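Local coordinates for putative nucleoprotein (Infectious salmon anemia virus, PDB 4EWC) that encapsidates the negative-strand viral RNA, protecting it from nucleases and forming the ribonucleoprotein that serves as template for transcription and replication, at residues A232-R244 and A251-L263. Numbering follows the deposited sequence.
Sequences AFRQSRPKRSDYR and ATESSISNQCMAL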
ATOM      1  N   ALA A 232       3.169 -20.980 -41.314  1.00 45.07           N
ATOM      2  CA  ALA A 232       3.457 -21.905 -40.233  1.00 46.74           C
ATOM      3  C   ALA A 232       2.381 -21.806 -39.164  1.00 52.93           C
ATOM      4  O   ALA A 232       1.858 -22.816 -38.675  1.00 53.74           O
ATOM      5  CB  ALA A 232       4.825 -21.602 -39.637  1.00 47.85           C
ATOM      6  N   PHE A 233       2.043 -20.571 -38.818  1.00 49.40           N
ATOM      7  CA  PHE A 233       0.957 -20.294 -37.892  1.00 55.12           C
ATOM      8  C   PHE A 233      -0.397 -20.860 -38.383  1.00 49.68           C
ATOM      9  O   PHE A 233      -1.032 -21.645 -37.681  1.00 53.26           O
ATOM     10  CB  PHE A 233       0.883 -18.786 -37.607  1.00 50.35           C
ATOM     11  CG  PHE A 233      -0.287 -18.385 -36.755  1.00 50.09           C
ATOM     12  CD1 PHE A 233      -0.480 -18.970 -35.515  1.00 47.24           C
ATOM     13  CD2 PHE A 233      -1.185 -17.405 -37.185  1.00 49.29           C
ATOM     14  CE1 PHE A 233      -1.552 -18.593 -34.721  1.00 55.51           C
ATOM     15  CE2 PHE A 233      -2.260 -17.016 -36.394  1.00 49.72           C
ATOM     16  CZ  PHE A 233      -2.451 -17.608 -35.162  1.00 53.13           C
ATOM     17  N   ARG A 234      -0.822 -20.479 -39.587  1.00 52.04           N
ATOM     18  CA  ARG A 234      -2.122 -20.902 -40.136  1.00 57.49           C
ATOM     19  C   ARG A 234      -2.311 -22.433 -40.223  1.00 55.49           C
ATOM     20  O   ARG A 234      -3.434 -22.932 -40.194  1.00 60.20           O
ATOM     21  CB  ARG A 234      -2.338 -20.289 -41.516  1.00 54.79           C
ATOM     22  CG  ARG A 234      -2.321 -18.774 -41.546  1.00 55.97           C
ATOM     23  CD  ARG A 234      -3.500 -18.200 -40.796  1.00 59.12           C
ATOM     24  NE  ARG A 234      -3.412 -16.737 -40.657  1.00 68.68           N
ATOM     25  CZ  ARG A 234      -3.963 -15.866 -41.500  1.00 64.66           C
ATOM     26  NH1 ARG A 234      -4.639 -16.300 -42.553  1.00 62.53           N
ATOM     27  NH2 ARG A 234      -3.831 -14.567 -41.289  1.00 60.16           N
ATOM     28  N   GLN A 235      -1.209 -23.166 -40.335  1.00 56.02           N
ATOM     29  CA  GLN A 235      -1.260 -24.611 -40.456  1.00 61.74           C
ATOM     30  C   GLN A 235      -1.144 -25.296 -39.121  1.00 60.97           C
ATOM     31  O   GLN A 235      -1.698 -26.378 -38.915  1.00 64.35           O
ATOM     32  CB  GLN A 235      -0.125 -25.098 -41.344  1.00 62.68           C
ATOM     33  CG  GLN A 235      -0.323 -24.683 -42.759  1.00 72.45           C
ATOM     34  CD  GLN A 235       0.437 -25.552 -43.717  1.00 86.07           C
ATOM     35  OE1 GLN A 235       1.282 -26.358 -43.311  1.00 82.67           O
ATOM     36  NE2 GLN A 235       0.138 -25.404 -45.006  1.00 90.45           N
ATOM     37  N   SER A 236      -0.390 -24.678 -38.226  1.00 58.13           N
ATOM     38  CA  SER A 236      -0.150 -25.270 -36.927  1.00 53.93           C
ATOM     39  C   SER A 236      -1.310 -25.088 -35.981  1.00 50.48           C
ATOM     40  O   SER A 236      -1.480 -25.890 -35.076  1.00 50.16           O
ATOM     41  CB  SER A 236       1.106 -24.679 -36.297  1.00 53.09           C
ATOM     42  OG  SER A 236       2.242 -24.973 -37.089  1.00 58.65           O
ATOM     43  N   ARG A 237      -2.087 -24.029 -36.167  1.00 45.04           N
ATOM     44  CA  ARG A 237      -3.096 -23.697 -35.175  1.00 52.72           C
ATOM     45  C   ARG A 237      -4.289 -24.669 -35.209  1.00 53.87           C
ATOM     46  O   ARG A 237      -4.483 -25.363 -36.207  1.00 51.49           O
ATOM     47  CB  ARG A 237      -3.533 -22.240 -35.338  1.00 55.04           C
ATOM     48  CG  ARG A 237      -4.169 -21.932 -36.660  1.00 56.00           C
ATOM     49  CD  ARG A 237      -4.466 -20.461 -36.790  1.00 55.97           C
ATOM     50  NE  ARG A 237      -5.172 -20.223 -38.040  1.00 59.99           N
ATOM     51  CZ  ARG A 237      -5.657 -19.053 -38.427  1.00 55.95           C
ATOM     52  NH1 ARG A 237      -5.520 -17.970 -37.668  1.00 50.45           N
ATOM     53  NH2 ARG A 237      -6.272 -18.976 -39.590  1.00 59.99           N
ATOM     54  N   PRO A 238      -5.077 -24.732 -34.114  1.00 54.44           N
ATOM     55  CA  PRO A 238      -6.140 -25.743 -34.093  1.00 55.91           C
ATOM     56  C   PRO A 238      -7.144 -25.532 -35.227  1.00 59.86           C
ATOM     57  O   PRO A 238      -7.302 -24.396 -35.711  1.00 55.55           O
ATOM     58  CB  PRO A 238      -6.819 -25.530 -32.729  1.00 54.42           C
ATOM     59  CG  PRO A 238      -5.841 -24.743 -31.920  1.00 54.80           C
ATOM     60  CD  PRO A 238      -5.109 -23.885 -32.905  1.00 52.83           C
ATOM     61  N   LYS A 239      -7.776 -26.625 -35.662  1.00 55.84           N
ATOM     62  CA  LYS A 239      -8.789 -26.565 -36.708  1.00 58.17           C
ATOM     63  C   LYS A 239     -10.138 -26.281 -36.066  1.00 56.44           C
ATOM     64  O   LYS A 239     -10.292 -26.401 -34.854  1.00 56.72           O
ATOM     65  CB  LYS A 239      -8.855 -27.884 -37.469  1.00 63.96           C
ATOM     66  CG  LYS A 239      -7.573 -28.298 -38.202  1.00 61.74           C
ATOM     67  CD  LYS A 239      -7.289 -27.400 -39.401  1.00 65.01           C
ATOM     68  CE  LYS A 239      -5.957 -26.663 -39.215  1.00 74.29           C
ATOM     69  NZ  LYS A 239      -5.494 -25.918 -40.423  1.00 75.54           N
ATOM     70  N   ARG A 240     -11.112 -25.911 -36.884  1.00 54.68           N
ATOM     71  CA  ARG A 240     -12.468 -25.673 -36.410  1.00 53.35           C
ATOM     72  C   ARG A 240     -13.030 -26.836 -35.596  1.00 57.25           C
ATOM     73  O   ARG A 240     -13.783 -26.624 -34.627  1.00 57.65           O
ATOM     74  CB  ARG A 240     -13.400 -25.334 -37.582  1.00 55.85           C
ATOM     75  CG  ARG A 240     -14.890 -25.572 -37.321  1.00 63.21           C
ATOM     76  CD  ARG A 240     -15.602 -24.319 -36.851  1.00 68.26           C
ATOM     77  NE  ARG A 240     -16.973 -24.604 -36.378  1.00 77.92           N
ATOM     78  CZ  ARG A 240     -18.092 -24.164 -36.959  1.00 77.71           C
ATOM     79  NH1 ARG A 240     -18.044 -23.393 -38.046  1.00 75.60           N
ATOM     80  NH2 ARG A 240     -19.261 -24.480 -36.438  1.00 81.08           N
ATOM     81  N   SER A 241     -12.663 -28.062 -35.973  1.00 55.38           N
ATOM     82  CA  SER A 241     -13.211 -29.242 -35.302  1.00 59.43           C
ATOM     83  C   SER A 241     -12.508 -29.497 -33.990  1.00 57.26           C
ATOM     84  O   SER A 241     -13.064 -30.132 -33.097  1.00 58.61           O
ATOM     85  CB  SER A 241     -13.161 -30.492 -36.203  1.00 50.13           C
ATOM     86  OG  SER A 241     -11.839 -30.822 -36.553  1.00 55.98           O
ATOM     87  N   ASP A 242     -11.288 -28.990 -33.877  1.00 52.32           N
ATOM     88  CA  ASP A 242     -10.504 -29.171 -32.661  1.00 55.60           C
ATOM     89  C   ASP A 242     -11.126 -28.426 -31.471  1.00 57.01           C
ATOM     90  O   ASP A 242     -11.096 -28.921 -30.343  1.00 55.82           O
ATOM     91  CB  ASP A 242      -9.056 -28.724 -32.900  1.00 58.16           C
ATOM     92  CG  ASP A 242      -8.311 -29.654 -33.840  1.00 60.97           C
ATOM     93  OD1 ASP A 242      -8.607 -30.872 -33.811  1.00 58.58           O
ATOM     94  OD2 ASP A 242      -7.435 -29.178 -34.605  1.00 57.06           O
ATOM     95  N   TYR A 243     -11.701 -27.252 -31.744  1.00 54.82           N
ATOM     96  CA  TYR A 243     -12.298 -26.408 -30.710  1.00 54.69           C
ATOM     97  C   TYR A 243     -13.659 -26.911 -30.193  1.00 54.95           C
ATOM     98  O   TYR A 243     -14.421 -27.544 -30.921  1.00 53.73           O
ATOM     99  CB  TYR A 243     -12.512 -24.994 -31.243  1.00 52.02           C
ATOM    100  CG  TYR A 243     -11.276 -24.242 -31.649  1.00 49.73           C
ATOM    101  CD1 TYR A 243     -10.285 -23.953 -30.723  1.00 47.84           C
ATOM    102  CD2 TYR A 243     -11.126 -23.763 -32.950  1.00 50.76           C
ATOM    103  CE1 TYR A 243      -9.147 -23.241 -31.087  1.00 52.97           C
ATOM    104  CE2 TYR A 243     -10.000 -23.035 -33.325  1.00 53.38           C
ATOM    105  CZ  TYR A 243      -9.014 -22.779 -32.391  1.00 54.93           C
ATOM    106  OH  TYR A 243      -7.896 -22.069 -32.746  1.00 51.80           O
ATOM    107  N   ARG A 244     -13.957 -26.595 -28.936  1.00 50.83           N
ATOM    108  CA  ARG A 244     -15.302 -26.727 -28.400  1.00 46.90           C
ATOM    109  C   ARG A 244     -16.101 -25.466 -28.696  1.00 55.00           C
ATOM    110  O   ARG A 244     -15.707 -24.357 -28.312  1.00 56.50           O
ATOM    111  CB  ARG A 244     -15.281 -26.981 -26.897  1.00 43.69           C
ATOM    112  CG  ARG A 244     -14.535 -28.235 -26.509  1.00 44.27           C
ATOM    113  CD  ARG A 244     -14.692 -28.484 -25.034  1.00 45.08           C
ATOM    114  NE  ARG A 244     -13.780 -29.524 -24.573  1.00 47.57           N
ATOM    115  CZ  ARG A 244     -13.513 -29.761 -23.297  1.00 47.72           C
ATOM    116  NH1 ARG A 244     -14.080 -29.033 -22.344  1.00 50.76           N
ATOM    117  NH2 ARG A 244     -12.672 -30.717 -22.975  1.00 47.21           N
ATOM    118  N   ALA A 251     -18.855 -19.709 -35.272  1.00 69.59           N
ATOM    119  CA  ALA A 251     -17.410 -19.617 -35.060  1.00 64.01           C
ATOM    120  C   ALA A 251     -16.595 -20.415 -36.069  1.00 65.50           C
ATOM    121  O   ALA A 251     -16.926 -21.545 -36.394  1.00 65.16           O
ATOM    122  CB  ALA A 251     -17.056 -20.050 -33.636  1.00 60.50           C
ATOM    123  N   THR A 252     -15.523 -19.820 -36.572  1.00 64.63           N
ATOM    124  CA  THR A 252     -14.663 -20.520 -37.513  1.00 60.76           C
ATOM    125  C   THR A 252     -13.254 -20.685 -36.935  1.00 60.08           C
ATOM    126  O   THR A 252     -12.993 -20.265 -35.799  1.00 57.53           O
ATOM    127  CB  THR A 252     -14.617 -19.796 -38.867  1.00 58.56           C
ATOM    128  OG1 THR A 252     -14.019 -18.507 -38.698  1.00 60.71           O
ATOM    129  CG2 THR A 252     -16.023 -19.633 -39.431  1.00 47.42           C
ATOM    130  N   GLU A 253     -12.374 -21.323 -37.708  1.00 57.10           N
ATOM    131  CA  GLU A 253     -10.992 -21.510 -37.303  1.00 54.75           C
ATOM    132  C   GLU A 253     -10.324 -20.153 -37.096  1.00 54.81           C
ATOM    133  O   GLU A 253      -9.739 -19.895 -36.053  1.00 55.52           O
ATOM    134  CB  GLU A 253     -10.197 -22.317 -38.337  1.00 56.93           C
ATOM    135  CG  GLU A 253      -8.684 -22.252 -38.075  1.00 62.29           C
ATOM    136  CD  GLU A 253      -7.826 -22.942 -39.115  1.00 63.34           C
ATOM    137  OE1 GLU A 253      -8.311 -23.885 -39.770  1.00 68.82           O
ATOM    138  OE2 GLU A 253      -6.648 -22.545 -39.263  1.00 65.56           O
ATOM    139  N   SER A 254     -10.424 -19.302 -38.112  1.00 57.09           N
ATOM    140  CA  SER A 254      -9.912 -17.940 -38.068  1.00 55.80           C
ATOM    141  C   SER A 254     -10.506 -17.186 -36.883  1.00 55.57           C
ATOM    142  O   SER A 254      -9.789 -16.513 -36.128  1.00 56.93           O
ATOM    143  CB  SER A 254     -10.261 -17.223 -39.366  1.00 51.57           C
ATOM    144  OG  SER A 254      -9.939 -15.851 -39.304  1.00 69.15           O
ATOM    145  N   SER A 255     -11.815 -17.320 -36.725  1.00 50.74           N
ATOM    146  CA  SER A 255     -12.584 -16.626 -35.697  1.00 57.10           C
ATOM    147  C   SER A 255     -12.066 -16.901 -34.293  1.00 55.99           C
ATOM    148  O   SER A 255     -11.870 -15.980 -33.495  1.00 58.49           O
ATOM    149  CB  SER A 255     -14.075 -17.021 -35.810  1.00 57.86           C
ATOM    150  OG  SER A 255     -14.751 -16.989 -34.556  1.00 57.99           O
ATOM    151  N   ILE A 256     -11.842 -18.171 -33.999  1.00 52.37           N
ATOM    152  CA  ILE A 256     -11.405 -18.562 -32.670  1.00 52.23           C
ATOM    153  C   ILE A 256      -9.931 -18.200 -32.463  1.00 50.73           C
ATOM    154  O   ILE A 256      -9.552 -17.695 -31.398  1.00 46.75           O
ATOM    155  CB  ILE A 256     -11.706 -20.056 -32.421  1.00 50.85           C
ATOM    156  CG1 ILE A 256     -13.213 -20.283 -32.603  1.00 50.75           C
ATOM    157  CG2 ILE A 256     -11.265 -20.478 -31.041  1.00 46.36           C
ATOM    158  CD1 ILE A 256     -13.665 -21.683 -32.342  1.00 54.85           C
ATOM    159  N   SER A 257      -9.122 -18.438 -33.494  1.00 47.25           N
ATOM    160  CA  SER A 257      -7.738 -18.019 -33.494  1.00 48.04           C
ATOM    161  C   SER A 257      -7.681 -16.540 -33.062  1.00 48.90           C
ATOM    162  O   SER A 257      -6.995 -16.187 -32.111  1.00 41.92           O
ATOM    163  CB  SER A 257      -7.113 -18.209 -34.880  1.00 50.45           C
ATOM    164  OG  SER A 257      -5.686 -18.072 -34.830  1.00 49.59           O
ATOM    165  N   ASN A 258      -8.464 -15.702 -33.729  1.00 49.47           N
ATOM    166  CA  ASN A 258      -8.526 -14.298 -33.375  1.00 49.17           C
ATOM    167  C   ASN A 258      -8.955 -14.021 -31.922  1.00 49.26           C
ATOM    168  O   ASN A 258      -8.415 -13.127 -31.270  1.00 44.99           O
ATOM    169  CB  ASN A 258      -9.355 -13.513 -34.396  1.00 56.48           C
ATOM    170  CG  ASN A 258      -8.726 -13.533 -35.783  1.00 52.75           C
ATOM    171  OD1 ASN A 258      -7.549 -13.858 -35.926  1.00 56.17           O
ATOM    172  ND2 ASN A 258      -9.502 -13.195 -36.805  1.00 50.07           N
ATOM    173  N   GLN A 259      -9.890 -14.795 -31.392  1.00 49.46           N
ATOM    174  CA  GLN A 259     -10.248 -14.636 -29.984  1.00 49.97           C
ATOM    175  C   GLN A 259      -9.048 -14.906 -29.065  1.00 47.37           C
ATOM    176  O   GLN A 259      -8.777 -14.132 -28.153  1.00 46.16           O
ATOM    177  CB  GLN A 259     -11.418 -15.555 -29.612  1.00 51.70           C
ATOM    178  CG  GLN A 259     -12.723 -15.173 -30.247  1.00 52.69           C
ATOM    179  CD  GLN A 259     -13.837 -16.145 -29.897  1.00 54.15           C
ATOM    180  OE1 GLN A 259     -13.691 -17.353 -30.068  1.00 61.40           O
ATOM    181  NE2 GLN A 259     -14.954 -15.626 -29.409  1.00 52.32           N
ATOM    182  N   CYS A 260      -8.345 -16.007 -29.321  1.00 43.96           N
ATOM    183  CA  CYS A 260      -7.135 -16.362 -28.594  1.00 43.58           C
ATOM    184  C   CYS A 260      -6.025 -15.316 -28.725  1.00 44.22           C
ATOM    185  O   CYS A 260      -5.352 -14.956 -27.747  1.00 42.19           O
ATOM    186  CB  CYS A 260      -6.613 -17.725 -29.091  1.00 46.51           C
ATOM    187  SG  CYS A 260      -7.731 -19.141 -28.760  1.00 53.92           S
HETATM  188  N   MSE A 261      -5.835 -14.819 -29.939  1.00 44.66           N
HETATM  189  CA  MSE A 261      -4.830 -13.785 -30.157  1.00 45.88           C
HETATM  190  C   MSE A 261      -5.210 -12.483 -29.417  1.00 43.86           C
HETATM  191  O   MSE A 261      -4.362 -11.818 -28.867  1.00 40.72           O
HETATM  192  CB  MSE A 261      -4.588 -13.580 -31.654  1.00 43.26           C
HETATM  193  CG  MSE A 261      -3.826 -14.733 -32.291  1.00 41.69           C
HETATM  194 SE   MSE A 261      -1.947 -14.733 -31.629  0.79 45.13          SE
HETATM  195  CE  MSE A 261      -1.389 -13.069 -32.414  1.00 48.24           C
ATOM    196  N   ALA A 262      -6.493 -12.171 -29.355  1.00 41.76           N
ATOM    197  CA  ALA A 262      -6.941 -11.051 -28.550  1.00 45.78           C
ATOM    198  C   ALA A 262      -6.618 -11.240 -27.064  1.00 44.51           C
ATOM    199  O   ALA A 262      -6.198 -10.299 -26.392  1.00 46.26           O
ATOM    200  CB  ALA A 262      -8.441 -10.798 -28.746  1.00 43.83           C
ATOM    201  N   LEU A 263      -6.793 -12.453 -26.556  1.00 43.29           N
ATOM    202  CA  LEU A 263      -6.566 -12.720 -25.139  1.00 43.30           C
ATOM    203  C   LEU A 263      -5.087 -12.651 -24.805  1.00 42.43           C
ATOM    204  O   LEU A 263      -4.687 -12.095 -23.767  1.00 39.50           O
ATOM    205  CB  LEU A 263      -7.145 -14.082 -24.745  1.00 44.46           C
ATOM    206  CG  LEU A 263      -8.675 -14.132 -24.788  1.00 46.58           C
ATOM    207  CD1 LEU A 263      -9.199 -15.553 -24.581  1.00 41.73           C
ATOM    208  CD2 LEU A 263      -9.230 -13.202 -23.724  1.00 44.98           C
TER
HETATM  209  O   HOH W   1      -7.454 -21.766 -35.137  1.00 56.32           O
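F233 points the CZ end of its ring toward S257 OG and M261 CG. CZ lies 4.3 Å from M261 CG, and the selenium of this selenomethionine makes an oblique Met-aromatic contact with the ring. R237 follows, just past the end of helix 226-236. Its CG sits between backbone N and carbonyl carbon (chi1 62°), and from there the extended chain runs to helix 253-269. R237 CD packs on one face of the F233 ring, toward its rim, and R234 CD lies over one face of the guanidinium, likewise off-centre. R237 NE donates to the anti lone pair of E253 OE2 at 3.0 Å; the guanidinium and carboxylate planes stand 80° apart. R237 NH1 comes within 2.8 Å of S257 OG. K239 bends back alongside E253, placing NZ 3.5 Å from OE1 in a longer salt bridge. E253 thus joins two basic residues of the probable nuclear localization signal, R237-P238-K239-R240, to the first turn of its helix. The R240 guanidinium has A251 O over one face. I256 CG2 sits 3.4 Å from the Y243 ring centroid, nearly on the ring normal, a CH-pi contact. A water at the ring edge accepts from Y243 OH and donates to P238 O and E253 O, tying the connecting loop to the helix. Around this corner, helix 174-188 packs on F233 and M261, and its D188 forms a salt bridge with R234. Helix 142-162 touches Y243 through N146 and S257 through F150.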